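PDB 3AQT: bacterial regulatory proteins, tetR family from Corynebacterium glutamicum, which represses transcription as a TetR-family helix-turn-helix regulator, probably by binding DNA, and binds the inducer resorcinol. Local coordinates for residues 105-110 and 159-164; 153-158 and 183-188; 122-127 and 216-221; 210-215 and 227-232; 52-57 and 70-75. One frame throughout, in Å; residues are numbered along the deposited sequence.

Interaction 1 of 5, residues 105-110 and 159-164. With RCO (resorcinol), chain D.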
# COMPACT_ATOMS: atom_id res chain seq x y z
N VAL B 105 10.96 -5.68 -16.61
CA VAL B 105 9.96 -4.82 -17.22
C VAL B 105 10.43 -3.36 -17.22
O VAL B 105 10.22 -2.63 -18.19
CB VAL B 105 8.59 -4.96 -16.50
CG1 VAL B 105 7.64 -3.85 -16.93
CG2 VAL B 105 7.98 -6.30 -16.85
N GLY B 106 11.09 -2.95 -16.14
CA GLY B 106 11.58 -1.60 -16.05
C GLY B 106 12.48 -1.25 -17.22
O GLY B 106 12.36 -0.18 -17.81
N ILE B 107 13.38 -2.16 -17.57
CA ILE B 107 14.31 -1.96 -18.68
C ILE B 107 13.53 -1.93 -19.99
O ILE B 107 13.81 -1.10 -20.86
CB ILE B 107 15.36 -3.08 -18.72
CG1 ILE B 107 16.28 -2.98 -17.50
CG2 ILE B 107 16.19 -2.98 -19.99
CD1 ILE B 107 17.11 -4.23 -17.21
N ALA B 108 12.56 -2.82 -20.13
CA ALA B 108 11.75 -2.85 -21.34
C ALA B 108 10.97 -1.53 -21.47
O ALA B 108 10.88 -0.97 -22.55
CB ALA B 108 10.78 -4.05 -21.32
N LEU B 109 10.43 -1.03 -20.36
CA LEU B 109 9.68 0.22 -20.40
C LEU B 109 10.59 1.38 -20.80
O LEU B 109 10.17 2.26 -21.55
CB LEU B 109 9.04 0.52 -19.04
CG LEU B 109 7.87 -0.37 -18.62
CD1 LEU B 109 7.43 0.01 -17.21
CD2 LEU B 109 6.74 -0.22 -19.62
N ASP B 110 11.82 1.38 -20.30
CA ASP B 110 12.75 2.45 -20.64
C ASP B 110 13.08 2.43 -22.14
O ASP B 110 13.37 3.46 -22.73
CB ASP B 110 14.04 2.33 -19.83
CG ASP B 110 13.85 2.70 -18.36
OD1 ASP B 110 12.87 3.40 -18.05
OD2 ASP B 110 14.70 2.31 -17.52
N GLY B 159 11.05 2.58 -8.62
CA GLY B 159 10.88 3.90 -8.05
C GLY B 159 11.72 4.96 -8.75
O GLY B 159 11.20 6.02 -9.12
N PRO B 160 13.03 4.72 -8.93
CA PRO B 160 13.89 5.71 -9.59
C PRO B 160 13.41 6.03 -11.00
O PRO B 160 13.58 7.15 -11.47
CB PRO B 160 15.26 5.05 -9.56
CG PRO B 160 15.20 4.18 -8.33
CD PRO B 160 13.83 3.58 -8.44
N ARG B 161 12.81 5.04 -11.65
CA ARG B 161 12.31 5.24 -13.01
C ARG B 161 11.04 6.08 -13.00
O ARG B 161 10.86 6.97 -13.84
CB ARG B 161 12.04 3.88 -13.69
CG ARG B 161 13.29 3.07 -13.97
CD ARG B 161 12.98 1.74 -14.64
NE ARG B 161 14.19 1.14 -15.19
CZ ARG B 161 15.04 0.37 -14.51
NH1 ARG B 161 14.83 0.09 -13.23
NH2 ARG B 161 16.13 -0.08 -15.11
N ALA B 162 10.16 5.79 -12.06
CA ALA B 162 8.90 6.52 -11.95
C ALA B 162 9.20 7.95 -11.54
O ALA B 162 8.63 8.89 -12.09
CB ALA B 162 8.00 5.85 -10.92
N ARG B 163 10.09 8.12 -10.58
CA ARG B 163 10.44 9.45 -10.12
C ARG B 163 10.96 10.27 -11.30
O ARG B 163 10.61 11.44 -11.47
CB ARG B 163 11.49 9.36 -9.01
CG ARG B 163 11.68 10.63 -8.20
CD ARG B 163 12.69 10.43 -7.09
NE ARG B 163 12.71 11.55 -6.14
CZ ARG B 163 13.23 12.74 -6.41
NH1 ARG B 163 13.78 12.98 -7.60
NH2 ARG B 163 13.19 13.70 -5.50
N ARG B 164 11.80 9.64 -12.11
CA ARG B 164 12.38 10.29 -13.28
C ARG B 164 11.26 10.77 -14.20
O ARG B 164 11.23 11.93 -14.61
CB ARG B 164 13.25 9.30 -14.05
CG ARG B 164 13.76 9.81 -15.40
CD ARG B 164 14.18 8.67 -16.28
NE ARG B 164 13.04 7.82 -16.63
CZ ARG B 164 13.12 6.51 -16.85
NH1 ARG B 164 14.29 5.88 -16.75
NH2 ARG B 164 12.03 5.83 -17.17
C1 RCO D . 8.18 2.73 -14.32
C2 RCO D . 8.03 4.05 -14.86
C3 RCO D . 6.90 4.84 -14.49
C4 RCO D . 5.95 4.31 -13.60
C5 RCO D . 6.11 3.02 -13.07
C6 RCO D . 7.23 2.23 -13.43
O1 RCO D . 9.29 1.97 -14.69
O3 RCO D . 6.73 6.12 -15.00

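Interaction 2 of 5, residues 153-158 and 183-188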
# COMPACT_ATOMS: atom_id res chain seq x y z
N VAL B 153 10.36 -3.41 -2.60
CA VAL B 153 11.03 -3.93 -3.80
C VAL B 153 10.70 -3.03 -4.99
O VAL B 153 11.59 -2.62 -5.72
CB VAL B 153 10.58 -5.38 -4.13
CG1 VAL B 153 11.22 -5.84 -5.43
CG2 VAL B 153 10.97 -6.32 -2.99
N LEU B 154 9.43 -2.72 -5.17
CA LEU B 154 9.02 -1.84 -6.25
C LEU B 154 9.77 -0.52 -6.16
O LEU B 154 10.21 0.03 -7.18
CB LEU B 154 7.51 -1.60 -6.20
CG LEU B 154 6.66 -2.78 -6.67
CD1 LEU B 154 5.20 -2.56 -6.33
CD2 LEU B 154 6.85 -2.96 -8.16
N MSE B 155 9.95 -0.01 -4.94
CA MSE B 155 10.65 1.25 -4.74
C MSE B 155 12.13 1.21 -5.05
O MSE B 155 12.71 2.22 -5.46
CB MSE B 155 10.43 1.74 -3.30
CG MSE B 155 9.00 2.21 -3.03
SE MSE B 155 8.55 3.95 -3.82
CE MSE B 155 8.79 3.53 -5.66
N ARG B 156 12.76 0.06 -4.86
CA ARG B 156 14.18 -0.06 -5.14
C ARG B 156 14.44 -0.17 -6.64
O ARG B 156 15.42 0.37 -7.15
CB ARG B 156 14.78 -1.33 -4.49
CG ARG B 156 14.67 -1.42 -3.00
CD ARG B 156 15.64 -2.45 -2.46
NE ARG B 156 15.28 -3.83 -2.77
CZ ARG B 156 14.62 -4.64 -1.94
NH1 ARG B 156 14.22 -4.19 -0.75
NH2 ARG B 156 14.38 -5.89 -2.28
N ILE B 157 13.56 -0.87 -7.33
CA ILE B 157 13.72 -1.10 -8.76
C ILE B 157 13.02 -0.15 -9.71
O ILE B 157 13.65 0.40 -10.61
CB ILE B 157 13.30 -2.54 -9.13
CG1 ILE B 157 13.98 -3.54 -8.19
CG2 ILE B 157 13.65 -2.84 -10.57
CD1 ILE B 157 15.54 -3.58 -8.19
N LEU B 158 11.72 0.06 -9.52
CA LEU B 158 10.96 0.94 -10.41
C LEU B 158 10.78 2.36 -9.90
O LEU B 158 10.41 3.25 -10.66
CB LEU B 158 9.59 0.33 -10.70
CG LEU B 158 9.63 -1.06 -11.34
CD1 LEU B 158 8.21 -1.58 -11.53
CD2 LEU B 158 10.36 -0.99 -12.67
N ALA B 183 4.86 11.45 -4.23
CA ALA B 183 4.14 11.01 -5.41
C ALA B 183 4.64 9.65 -5.87
O ALA B 183 3.86 8.81 -6.31
CB ALA B 183 4.28 12.03 -6.53
N THR B 184 5.94 9.44 -5.78
CA THR B 184 6.49 8.16 -6.20
C THR B 184 6.02 7.02 -5.29
O THR B 184 5.54 5.99 -5.76
CB THR B 184 8.04 8.19 -6.21
OG1 THR B 184 8.48 9.17 -7.16
CG2 THR B 184 8.61 6.83 -6.59
N THR B 185 6.14 7.21 -3.98
CA THR B 185 5.75 6.17 -3.06
C THR B 185 4.23 5.92 -3.05
O THR B 185 3.80 4.77 -2.92
CB THR B 185 6.25 6.47 -1.63
OG1 THR B 185 6.11 5.30 -0.82
CG2 THR B 185 5.46 7.61 -1.00
N CYS B 186 3.44 6.97 -3.22
CA CYS B 186 1.98 6.81 -3.24
C CYS B 186 1.53 6.08 -4.49
O CYS B 186 0.56 5.31 -4.46
CB CYS B 186 1.29 8.17 -3.16
SG CYS B 186 1.33 8.90 -1.51
N THR B 187 2.22 6.33 -5.59
CA THR B 187 1.90 5.69 -6.86
C THR B 187 1.99 4.17 -6.68
O THR B 187 1.07 3.44 -7.05
CB THR B 187 2.88 6.14 -7.97
OG1 THR B 187 2.75 7.55 -8.17
CG2 THR B 187 2.59 5.42 -9.27
N PHE B 188 3.09 3.70 -6.10
CA PHE B 188 3.24 2.27 -5.90
C PHE B 188 2.34 1.70 -4.80
O PHE B 188 1.94 0.53 -4.85
CB PHE B 188 4.72 1.95 -5.69
CG PHE B 188 5.51 2.05 -6.96
CD1 PHE B 188 5.36 1.09 -7.95
CD2 PHE B 188 6.33 3.14 -7.20
CE1 PHE B 188 6.01 1.23 -9.17
CE2 PHE B 188 6.99 3.29 -8.42
CZ PHE B 188 6.83 2.33 -9.41

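Interaction 3 of 5, residues 122-127 and 216-221. With RCO (resorcinol), chain D.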
# COMPACT_ATOMS: atom_id res chain seq x y z
N VAL B 122 3.92 8.65 -20.96
CA VAL B 122 5.00 7.78 -20.55
C VAL B 122 4.63 7.16 -19.20
O VAL B 122 4.71 5.95 -19.01
CB VAL B 122 6.33 8.57 -20.39
CG1 VAL B 122 7.41 7.67 -19.80
CG2 VAL B 122 6.78 9.11 -21.73
N PHE B 123 4.21 8.02 -18.28
CA PHE B 123 3.83 7.61 -16.93
C PHE B 123 2.61 6.70 -16.95
O PHE B 123 2.61 5.64 -16.32
CB PHE B 123 3.54 8.85 -16.10
CG PHE B 123 3.27 8.57 -14.65
CD1 PHE B 123 4.15 7.81 -13.89
CD2 PHE B 123 2.14 9.12 -14.03
CE1 PHE B 123 3.92 7.59 -12.54
CE2 PHE B 123 1.90 8.91 -12.68
CZ PHE B 123 2.80 8.14 -11.93
N ALA B 124 1.59 7.12 -17.68
CA ALA B 124 0.36 6.34 -17.79
C ALA B 124 0.61 4.99 -18.45
O ALA B 124 0.14 3.96 -17.97
CB ALA B 124 -0.67 7.12 -18.58
N GLY B 125 1.35 5.01 -19.55
CA GLY B 125 1.64 3.78 -20.26
C GLY B 125 2.43 2.80 -19.42
O GLY B 125 2.19 1.59 -19.46
N SER B 126 3.39 3.33 -18.67
CA SER B 126 4.21 2.49 -17.82
C SER B 126 3.31 1.78 -16.81
O SER B 126 3.38 0.56 -16.63
CB SER B 126 5.25 3.33 -17.07
OG SER B 126 6.13 3.98 -17.97
N LEU B 127 2.45 2.56 -16.15
CA LEU B 127 1.54 2.00 -15.16
C LEU B 127 0.60 0.98 -15.76
O LEU B 127 0.35 -0.07 -15.16
CB LEU B 127 0.76 3.13 -14.48
CG LEU B 127 1.66 4.07 -13.67
CD1 LEU B 127 0.84 5.22 -13.08
CD2 LEU B 127 2.36 3.28 -12.56
N ALA B 216 -6.44 7.74 -12.74
CA ALA B 216 -6.44 8.21 -11.36
C ALA B 216 -5.06 8.70 -10.94
O ALA B 216 -4.94 9.69 -10.22
CB ALA B 216 -6.91 7.10 -10.42
N MSE B 217 -4.01 8.01 -11.40
CA MSE B 217 -2.66 8.42 -11.05
C MSE B 217 -2.32 9.72 -11.77
O MSE B 217 -1.60 10.57 -11.22
CB MSE B 217 -1.64 7.33 -11.37
CG MSE B 217 -1.74 6.08 -10.50
SE MSE B 217 -1.80 6.42 -8.56
CE MSE B 217 -0.21 7.50 -8.41
N LEU B 218 -2.84 9.88 -12.99
CA LEU B 218 -2.60 11.09 -13.76
C LEU B 218 -3.28 12.25 -13.06
O LEU B 218 -2.73 13.34 -12.98
CB LEU B 218 -3.14 10.96 -15.19
CG LEU B 218 -2.26 10.16 -16.16
CD1 LEU B 218 -2.87 10.13 -17.54
CD2 LEU B 218 -0.88 10.80 -16.21
N ARG B 219 -4.48 12.02 -12.55
CA ARG B 219 -5.18 13.09 -11.85
C ARG B 219 -4.41 13.43 -10.57
O ARG B 219 -4.27 14.59 -10.21
CB ARG B 219 -6.61 12.67 -11.54
CG ARG B 219 -7.52 12.72 -12.76
CD ARG B 219 -8.98 12.59 -12.38
NE ARG B 219 -9.38 11.20 -12.26
CZ ARG B 219 -9.90 10.49 -13.25
NH1 ARG B 219 -10.10 11.05 -14.43
NH2 ARG B 219 -10.21 9.22 -13.06
N MSE B 220 -3.88 12.40 -9.91
CA MSE B 220 -3.13 12.62 -8.69
C MSE B 220 -1.93 13.53 -8.92
O MSE B 220 -1.54 14.26 -8.01
CB MSE B 220 -2.64 11.29 -8.11
CG MSE B 220 -1.96 11.47 -6.77
SE MSE B 220 -1.14 9.87 -6.11
CE MSE B 220 0.61 10.16 -6.92
N VAL B 221 -1.34 13.50 -10.11
CA VAL B 221 -0.20 14.36 -10.39
C VAL B 221 -0.52 15.68 -11.10
O VAL B 221 0.38 16.33 -11.66
CB VAL B 221 0.94 13.61 -11.14
CG1 VAL B 221 1.61 12.63 -10.18
CG2 VAL B 221 0.40 12.88 -12.36
C1 RCO D . 8.18 2.73 -14.32
C2 RCO D . 8.03 4.05 -14.86
C3 RCO D . 6.90 4.84 -14.49
C4 RCO D . 5.95 4.31 -13.60
C5 RCO D . 6.11 3.02 -13.07
C6 RCO D . 7.23 2.23 -13.43
O1 RCO D . 9.29 1.97 -14.69
O3 RCO D . 6.73 6.12 -15.00

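Interaction 4 of 5, residues 210-215 and 227-232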
# COMPACT_ATOMS: atom_id res chain seq x y z
N ASP B 210 -6.55 -1.21 -16.22
CA ASP B 210 -5.29 -0.50 -16.32
C ASP B 210 -5.52 0.97 -16.68
O ASP B 210 -4.88 1.87 -16.12
CB ASP B 210 -4.39 -1.18 -17.36
CG ASP B 210 -4.97 -1.13 -18.76
OD1 ASP B 210 -6.18 -1.37 -18.92
OD2 ASP B 210 -4.21 -0.87 -19.72
N GLN B 211 -6.44 1.22 -17.60
CA GLN B 211 -6.74 2.58 -18.02
C GLN B 211 -7.29 3.41 -16.87
O GLN B 211 -6.82 4.52 -16.60
CB GLN B 211 -7.75 2.58 -19.16
CG GLN B 211 -7.18 2.10 -20.49
CD GLN B 211 -8.20 2.20 -21.62
OE1 GLN B 211 -9.06 3.07 -21.61
NE2 GLN B 211 -8.08 1.32 -22.60
N ILE B 212 -8.28 2.86 -16.19
CA ILE B 212 -8.91 3.54 -15.07
C ILE B 212 -7.89 3.84 -13.98
O ILE B 212 -7.90 4.92 -13.39
CB ILE B 212 -10.05 2.70 -14.49
CG1 ILE B 212 -11.11 2.47 -15.58
CG2 ILE B 212 -10.68 3.40 -13.30
CD1 ILE B 212 -12.12 1.36 -15.28
N PHE B 213 -7.01 2.89 -13.70
CA PHE B 213 -6.00 3.12 -12.68
C PHE B 213 -5.03 4.22 -13.11
O PHE B 213 -4.70 5.11 -12.33
CB PHE B 213 -5.21 1.85 -12.37
CG PHE B 213 -4.06 2.08 -11.43
CD1 PHE B 213 -4.29 2.44 -10.11
CD2 PHE B 213 -2.75 2.03 -11.90
CE1 PHE B 213 -3.23 2.76 -9.27
CE2 PHE B 213 -1.69 2.35 -11.06
CZ PHE B 213 -1.92 2.72 -9.75
N ALA B 214 -4.56 4.14 -14.35
CA ALA B 214 -3.61 5.14 -14.85
C ALA B 214 -4.21 6.53 -14.81
O ALA B 214 -3.53 7.51 -14.47
CB ALA B 214 -3.18 4.78 -16.27
N ALA B 215 -5.49 6.64 -15.16
CA ALA B 215 -6.15 7.94 -15.14
C ALA B 215 -6.13 8.55 -13.75
O ALA B 215 -5.82 9.74 -13.58
CB ALA B 215 -7.59 7.81 -15.62
N GLU B 227 -9.11 15.08 -19.18
CA GLU B 227 -7.99 14.79 -20.05
C GLU B 227 -7.31 13.47 -19.67
O GLU B 227 -6.94 12.68 -20.54
CB GLU B 227 -7.00 15.94 -20.03
CG GLU B 227 -5.76 15.71 -20.87
CD GLU B 227 -4.94 16.96 -21.04
OE1 GLU B 227 -5.04 17.87 -20.18
OE2 GLU B 227 -4.17 17.04 -22.03
N ALA B 228 -7.18 13.24 -18.36
CA ALA B 228 -6.55 12.03 -17.83
C ALA B 228 -7.08 10.75 -18.46
O ALA B 228 -6.31 9.91 -18.92
CB ALA B 228 -6.73 11.98 -16.32
N ARG B 229 -8.40 10.59 -18.46
CA ARG B 229 -9.03 9.41 -19.02
C ARG B 229 -8.60 9.21 -20.48
O ARG B 229 -8.23 8.11 -20.89
CB ARG B 229 -10.55 9.55 -18.91
CG ARG B 229 -11.35 8.42 -19.52
CD ARG B 229 -11.05 7.09 -18.84
NE ARG B 229 -11.50 5.96 -19.64
CZ ARG B 229 -11.38 4.69 -19.28
NH1 ARG B 229 -10.83 4.39 -18.11
NH2 ARG B 229 -11.81 3.72 -20.08
N GLU B 230 -8.65 10.29 -21.25
CA GLU B 230 -8.27 10.23 -22.66
C GLU B 230 -6.83 9.76 -22.83
O GLU B 230 -6.53 8.91 -23.67
CB GLU B 230 -8.45 11.60 -23.31
CG GLU B 230 -7.79 11.73 -24.67
CD GLU B 230 -6.49 12.53 -24.64
OE1 GLU B 230 -6.48 13.63 -24.05
OE2 GLU B 230 -5.48 12.05 -25.21
N ILE B 231 -5.93 10.34 -22.04
CA ILE B 231 -4.53 9.97 -22.14
C ILE B 231 -4.31 8.50 -21.78
O ILE B 231 -3.50 7.82 -22.40
CB ILE B 231 -3.67 10.84 -21.22
CG1 ILE B 231 -3.80 12.30 -21.64
CG2 ILE B 231 -2.22 10.39 -21.30
CD1 ILE B 231 -2.70 12.93 -22.50
N ALA B 232 -5.04 8.01 -20.79
CA ALA B 232 -4.90 6.63 -20.37
C ALA B 232 -5.55 5.65 -21.34
O ALA B 232 -5.44 4.44 -21.16
CB ALA B 232 -5.49 6.44 -18.99

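Interaction 5 of 5, residues 52-57 and 70-75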
# COMPACT_ATOMS: atom_id res chain seq x y z
N ILE B 52 18.27 -18.26 -7.36
CA ILE B 52 17.33 -17.28 -7.87
C ILE B 52 16.68 -17.81 -9.15
O ILE B 52 15.46 -17.75 -9.31
CB ILE B 52 18.04 -15.93 -8.16
CG1 ILE B 52 18.49 -15.30 -6.85
CG2 ILE B 52 17.12 -14.99 -8.91
CD1 ILE B 52 17.45 -15.13 -5.76
N THR B 53 17.50 -18.34 -10.05
CA THR B 53 17.02 -18.90 -11.31
C THR B 53 16.09 -20.07 -11.05
O THR B 53 15.05 -20.22 -11.70
CB THR B 53 18.21 -19.38 -12.19
OG1 THR B 53 19.05 -18.26 -12.51
CG2 THR B 53 17.71 -20.00 -13.50
N SER B 54 16.47 -20.92 -10.10
CA SER B 54 15.66 -22.08 -9.76
C SER B 54 14.29 -21.65 -9.25
O SER B 54 13.25 -22.09 -9.75
CB SER B 54 16.36 -22.94 -8.71
OG SER B 54 15.58 -24.09 -8.41
N ALA B 55 14.30 -20.77 -8.25
CA ALA B 55 13.07 -20.26 -7.66
C ALA B 55 12.16 -19.63 -8.70
O ALA B 55 10.96 -19.88 -8.71
CB ALA B 55 13.40 -19.23 -6.57
N ARG B 56 12.73 -18.83 -9.60
CA ARG B 56 11.91 -18.18 -10.62
C ARG B 56 11.28 -19.17 -11.58
O ARG B 56 10.11 -19.08 -11.90
CB ARG B 56 12.72 -17.18 -11.44
CG ARG B 56 11.87 -16.46 -12.48
CD ARG B 56 12.71 -15.64 -13.43
NE ARG B 56 13.57 -16.50 -14.24
CZ ARG B 56 14.89 -16.35 -14.36
NH1 ARG B 56 15.51 -15.37 -13.72
NH2 ARG B 56 15.57 -17.19 -15.11
N THR B 57 12.07 -20.12 -12.05
CA THR B 57 11.55 -21.09 -12.99
C THR B 57 10.42 -21.91 -12.38
O THR B 57 9.38 -22.11 -13.01
CB THR B 57 12.67 -22.01 -13.47
OG1 THR B 57 13.76 -21.19 -13.93
CG2 THR B 57 12.20 -22.90 -14.60
N ALA B 70 13.12 -26.84 -0.66
CA ALA B 70 13.73 -28.14 -0.95
C ALA B 70 13.75 -28.31 -2.47
O ALA B 70 14.76 -28.71 -3.05
CB ALA B 70 12.93 -29.26 -0.31
N GLU B 71 12.63 -28.01 -3.10
CA GLU B 71 12.55 -28.15 -4.55
C GLU B 71 13.46 -27.13 -5.25
O GLU B 71 14.03 -27.40 -6.30
CB GLU B 71 11.10 -27.99 -5.00
CG GLU B 71 10.90 -28.34 -6.45
CD GLU B 71 9.44 -28.46 -6.82
OE1 GLU B 71 9.17 -28.87 -7.98
OE2 GLU B 71 8.58 -28.15 -5.97
N ILE B 72 13.59 -25.95 -4.66
CA ILE B 72 14.42 -24.89 -5.22
C ILE B 72 15.90 -25.27 -5.14
O ILE B 72 16.66 -24.99 -6.07
CB ILE B 72 14.18 -23.57 -4.47
CG1 ILE B 72 12.79 -23.04 -4.82
CG2 ILE B 72 15.26 -22.56 -4.79
CD1 ILE B 72 12.26 -21.94 -3.90
N THR B 73 16.29 -25.89 -4.04
CA THR B 73 17.68 -26.29 -3.88
C THR B 73 18.00 -27.44 -4.82
O THR B 73 19.13 -27.58 -5.27
CB THR B 73 17.99 -26.71 -2.42
OG1 THR B 73 16.99 -27.64 -1.98
CG2 THR B 73 17.98 -25.50 -1.50
N GLU B 74 17.00 -28.25 -5.12
CA GLU B 74 17.21 -29.36 -6.03
C GLU B 74 17.45 -28.77 -7.42
O GLU B 74 18.40 -29.14 -8.10
CB GLU B 74 15.98 -30.28 -6.05
CG GLU B 74 16.14 -31.51 -6.93
CD GLU B 74 14.92 -32.44 -6.91
OE1 GLU B 74 13.83 -32.02 -7.37
OE2 GLU B 74 15.06 -33.59 -6.43
N GLY B 75 16.59 -27.84 -7.82
CA GLY B 75 16.73 -27.23 -9.13
C GLY B 75 18.08 -26.57 -9.33
O GLY B 75 18.57 -26.47 -10.45

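Interaction 1 of 5, residues 105-110 and 159-164
Gly106 and Arg161, 7.5 Å apart at their CA atoms, are the closest CA pair of two helical segments whose axes run 27° apart. The pairing joins helix 90-111, which in the TetR fold connects the DNA-binding head to the ligand-binding domain, to helix 159-171 of that domain. Asp110 binds two arginines, one with each oxygen, to form a salt-bridge network. Its OD2 accepts from Arg161 NE at 2.7 Å. The donor comes from above the carboxylate plane, yet the oxygen lies close to the plane of the guanidinium. OD1 is met on its syn side by Arg164 NH2, also at 2.7 Å, with a weaker bond from Arg164 NH1. The two guanidinium groups are turned differently: that of Arg161 lies 24° from the carboxylate plane, that of Arg164 68°. Arg161 reaches across with a chain extended from CG to NE, and one face of its guanidinium covers the backbone at Gly106 and Ile107. Arg164 instead folds back at chi3, which lays its guanidinium over Arg161 CA. The same two segments also line part of the resorcinol pocket. Ala162 CA approaches ring atom C3 of resorcinol at 3.6 Å, while Asp165, one turn on from Arg161, hydrogen-bonds the ligand. Resorcinol O1 lies between the two helices, 3.5 Å from Arg161 CB and 3.7 Å from Leu109 CD1.

Interaction 2 of 5, residues 153-158 and 183-188
Phe188 is the bump of this contact, its ring pushed from helix 180-199 against a hollow made by Leu154, Met155 and Leu158. With CG anti to the carbonyl carbon (chi1 -73°), the ring leaves its helix toward helix 150-157 and meets all three side chains obliquely. Leu154 CB borders the hollow at Phe188 CD1, 3.9 Å away, and Leu158 CB closes it at Phe188 CZ, 3.6 Å away. The third wall is Met155, modelled as selenomethionine, whose SE is 5.3 Å from the centroid of the Phe188 ring in an oblique Met-aromatic contact. Met155 is also a bump in its own right. Its chain bends at both chi2 and chi3, and the selenium settles on the surface of the opposite helix, 3.7 Å from Thr185 CA and 4.0 Å from Thr184 CG2. The helices cross at 133°, in the all-helical ligand-binding domain of a TetR-family regulator, and Leu158 and Phe188 both belong to the resorcinol pocket, so the packing holds two of the pocket's residues against each other. Thr184 offers the selenium its methyl CG2, Thr185 its CA and CB; the hydroxyls are bonded to others, Thr184 OG1 to Leu180 O of its own helix and Thr185 OG1 to His151 NE2. Ala162 of helix 159-171 also touches the Phe188 ring. On another side of helix 180-199, Thr185 and Cys186 pack on Ala193 and Ser190 of the second subunit. Thr187 OG1 donates to Ala183 O at 2.5 Å, reaching that carbonyl from the face opposite to the one used by Thr187 N.

Interaction 3 of 5, residues 122-127 and 216-221
Leu127 and Met217 make the tight part of this contact: Leu127 CD1 is 3.7 Å from both CB and CG of Met217, a selenomethionine, and the two side chains cross at about a right angle. The same CD1 lies over one face of the Phe123 ring, 3.7 Å above its plane and offset toward the rim. Ala124 CB against Leu218 CD1, at 3.9 Å, is nearly as close. Around Phe123 the fit across the two segments is looser. CG of Phe123 is anti to the backbone N (chi1 -174°), and the ring has Leu218 CD2 near its plane at the edge, 4.1 Å from Phe123 CD2, while Val221 CG2, just past the helix end, stays 4.3 Å from Phe123 CE2. All the touching residues are buried, so the looser part still faces protein. Another edge of the Phe123 ring turns to the ligand, with CD1 3.3 Å from resorcinol O3, which lies in the ring plane. Ser126 CB and Leu127 CD2 also face the ligand, as does Leu130 further along the helix; Ser126 OG bonds back to Val122 O. Phe123 and Leu127 therefore stand between the inducer and helix 209-220. The two helices cross at 145° within the TetR-family ligand-binding domain. Thr187 of helix 180-199 touches both Phe123 and Met217, Leu166 of helix 159-171 meets Phe123 and Val221, and Met220 packs on Met220 of the second subunit.

Interaction 4 of 5, residues 210-215 and 227-232
Ala215 and Ala228 at one end, and Gln211 and Ala232 at the other, bring their CA atoms within 4.9 and 5.0 Å, so the two helices lie close as they cross at 138°. Small side chains permit this. Ala232 CB nestles between Ala214 and Ala215, 3.9 Å from Ala214 CB and 3.3 Å from the backbone O of Gln211, and Ala215 CB rests near Arg229 CA. Larger groups cover the flank. Gln211 lays its extended chain beside Ala232, with CG close to the O of that residue. Its OE1 lies over one face of the Arg229 guanidinium, 3.2 Å from NH2, at too poor an angle for a hydrogen bond. Arg229, bent at chi2 (61°), swings back over helix 209-220 and sets Ile212 CG1 at the edge of its guanidinium. The pair is plain packing at the C-terminal end of the TetR ligand-binding domain. Arg128 of helix 119-134 touches Gln211 and Ala214 and salt-bridges Asp210, Leu218 covers Ala228 and Ile231, and Phe213 packs on helix 180-199 and on Cys186 of the second subunit.

Interaction 5 of 5, residues 52-57 and 70-75
The flat group at the centre is the Ile72 carbonyl: Ser54 OG donates to its oxygen at 2.7 Å, lying in the carbonyl plane on a lone pair, with a C=O...OG angle of 119°. A second flat group, the guanidinium of Arg56, has Thr53 CA of its own helix over one face, 4.2 Å above the plane and offset toward the rim, and its NH1 end takes part in a salt bridge with Asp100 of helix 90-111. Ser54 reaches across because its OG is anti to the backbone N (chi1 -179°), which also brings it to within 3.4 Å of Gly75 CA. With no side chain on Gly75, the buried hydroxyl can lie against the last turn of helix 69-75. Helix 69-75 falls in the predicted helix-turn-helix motif of the TetR-type DNA-binding domain, and helix 41-62 crosses it at 121°. Beside the hydrogen bond the contact turns apolar. Ile72 CD1 meets Ala55 CB at 4.0 Å, and Ile72 CG2 lies 3.9 Å from Ser54 OG. Leu51 and Met59 of helix 41-62 touch Ile72 as well, while Leu93 and Val97 of helix 90-111 pack on Ala55. Glu71 OE1 also salt-bridges Arg62 NH2 of helix 41-62, a second polar tie between these helices.

Interactions 1, 2 and 3 gather round resorcinol, whereas interaction 5 lies in the DNA-binding head, its centre about 27 Å from those of interactions 1 and 2. Interaction 1 is a surface contact held by charges. Interactions 2 and 3 are buried and apolar, and touch where Thr187 meets Phe123 and Met217. Interaction 4 shares helix 209-220 with interaction 3, their centres about 7 Å apart, but is only partly buried and relies on alanines. Interactions 2, 3 and 4 also reach the second subunit. Interaction 5, buried too, uses one side-chain-to-backbone hydrogen bond, and helix 90-111 of interaction 1 extends to touch it.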